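Local coordinates for cutinase-like protein (Cryptococcus sp., PDB 2CZQ) that probably hydrolyses carboxylic esters, as a cutinase-like enzyme built on the alpha/beta hydrolase fold, at residues Val127-Gly132 with Val160-Asp165. Residues are numbered along the deposited sequence; the frame is centred on the assembly and turned at random.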
# COMPACT_ATOMS: atom_id res chain seq x y z
N VAL A 127 -3.00 -10.04 -6.15
CA VAL A 127 -3.51 -9.99 -7.52
C VAL A 127 -2.43 -9.46 -8.46
O VAL A 127 -1.43 -8.87 -8.02
CB VAL A 127 -4.79 -9.12 -7.66
CG1 VAL A 127 -5.92 -9.67 -6.81
CG2 VAL A 127 -4.50 -7.66 -7.33
N ASP A 128 -2.63 -9.67 -9.75
CA ASP A 128 -1.75 -9.12 -10.77
C ASP A 128 -2.29 -7.77 -11.26
O ASP A 128 -3.26 -7.25 -10.71
CB ASP A 128 -1.52 -10.13 -11.91
CG ASP A 128 -2.79 -10.53 -12.62
OD1 ASP A 128 -3.68 -9.66 -12.82
OD2 ASP A 128 -2.96 -11.70 -13.03
N SER A 129 -1.66 -7.20 -12.28
CA SER A 129 -2.01 -5.85 -12.72
C SER A 129 -3.40 -5.76 -13.34
O SER A 129 -3.93 -4.66 -13.51
CB SER A 129 -0.97 -5.32 -13.69
OG SER A 129 0.29 -5.28 -13.06
N ASN A 130 -3.97 -6.91 -13.68
CA ASN A 130 -5.31 -6.99 -14.24
C ASN A 130 -6.34 -7.46 -13.22
O ASN A 130 -7.50 -7.70 -13.55
CB ASN A 130 -5.32 -7.92 -15.46
CG ASN A 130 -4.38 -7.45 -16.55
OD1 ASN A 130 -4.46 -6.31 -17.01
ND2 ASN A 130 -3.46 -8.32 -16.96
N GLY A 131 -5.91 -7.60 -11.96
CA GLY A 131 -6.79 -8.07 -10.90
C GLY A 131 -6.94 -9.58 -10.84
O GLY A 131 -7.74 -10.08 -10.04
N GLY A 132 -6.19 -10.30 -11.67
CA GLY A 132 -6.22 -11.75 -11.69
C GLY A 132 -5.20 -12.37 -10.77
O GLY A 132 -4.61 -11.71 -9.91
N VAL A 160 -0.63 -5.99 -5.14
CA VAL A 160 -0.62 -6.01 -6.59
C VAL A 160 0.81 -6.22 -7.08
O VAL A 160 1.70 -5.41 -6.81
CB VAL A 160 -1.21 -4.70 -7.17
CG1 VAL A 160 -1.27 -4.75 -8.69
CG2 VAL A 160 -2.59 -4.42 -6.58
N CYS A 161 1.01 -7.32 -7.80
CA CYS A 161 2.32 -7.67 -8.32
C CYS A 161 2.17 -7.92 -9.81
O CYS A 161 1.49 -8.86 -10.22
CB CYS A 161 2.87 -8.91 -7.62
SG CYS A 161 4.50 -9.39 -8.22
N ALA A 162 2.79 -7.06 -10.61
CA ALA A 162 2.77 -7.22 -12.06
C ALA A 162 3.49 -8.51 -12.42
O ALA A 162 4.56 -8.79 -11.89
CB ALA A 162 3.45 -6.04 -12.73
N TYR A 163 2.93 -9.28 -13.34
CA TYR A 163 3.58 -10.50 -13.78
C TYR A 163 4.99 -10.19 -14.23
O TYR A 163 5.21 -9.32 -15.08
CB TYR A 163 2.79 -11.16 -14.90
CG TYR A 163 3.31 -12.51 -15.30
CD1 TYR A 163 4.38 -12.64 -16.20
CD2 TYR A 163 2.75 -13.67 -14.78
CE1 TYR A 163 4.87 -13.89 -16.57
CE2 TYR A 163 3.23 -14.93 -15.15
CZ TYR A 163 4.29 -15.02 -16.04
OH TYR A 163 4.78 -16.26 -16.42
N GLY A 164 5.96 -10.90 -13.67
CA GLY A 164 7.34 -10.69 -14.06
C GLY A 164 8.06 -9.52 -13.42
O GLY A 164 9.18 -9.23 -13.82
N ASP A 165 7.44 -8.85 -12.44
CA ASP A 165 8.15 -7.86 -11.63
C ASP A 165 9.07 -8.63 -10.69
O ASP A 165 8.60 -9.31 -9.80
CB ASP A 165 7.12 -7.03 -10.86
CG ASP A 165 7.74 -6.13 -9.80
OD1 ASP A 165 8.96 -6.25 -9.52
OD2 ASP A 165 7.05 -5.26 -9.22
O HOH W 1 0.27 -8.47 -14.27
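Asp128 meets Cys161 with its backbone, CA to Cys161 O at 3.3 Å as a C-H...O contact, while its flat carboxylate is turned back into its own loop. The two faces of that carboxylate carry different donors, both on OD1: Gly132 N comes down on Asp128 OD1 from well above the plane at 2.8 Å, and Asn130 N approaches from the opposite face on the anti side, 26° out of plane. The other oxygen, OD2, is hydrogen-bonded to Thr134 OG1. With CG held between the backbone N and the carbonyl carbon (chi1 60°), the acid folds over the type I turn Asp128-Gly131; its bond to Asn130 makes an Asx turn. The grip on both oxygens should fix the rotation of the group.

Across the contact a single direct hydrogen bond joins the two segments, Cys161 N to Val127 O at 2.9 Å, nearly linear at 167°. The same carbonyl oxygen also takes a C-H...O contact from Val160 CA. On one side of this parallel bridge CG2 of Val127 touches CG2 of Val160 at 3.8 Å, and both valines pack on Met192 of helix 187-200. Further along, Ser129 OG lies 3.3 Å from Ala162 CB, and a water accepts from both Ser129 N and Tyr163 N, bridging the backbones where they diverge.

The pairing is that of an edge strand, 126-127, laid against strand 157-160 in the parallel sheet of an alpha/beta hydrolase. Beyond it, Cys161 is tied to Cys168 by a disulfide, and a type II turn carries the chain to Asp165, which hydrogen-bonds His180 and is probably the acid of a Ser85-His180-Asp165 catalytic triad.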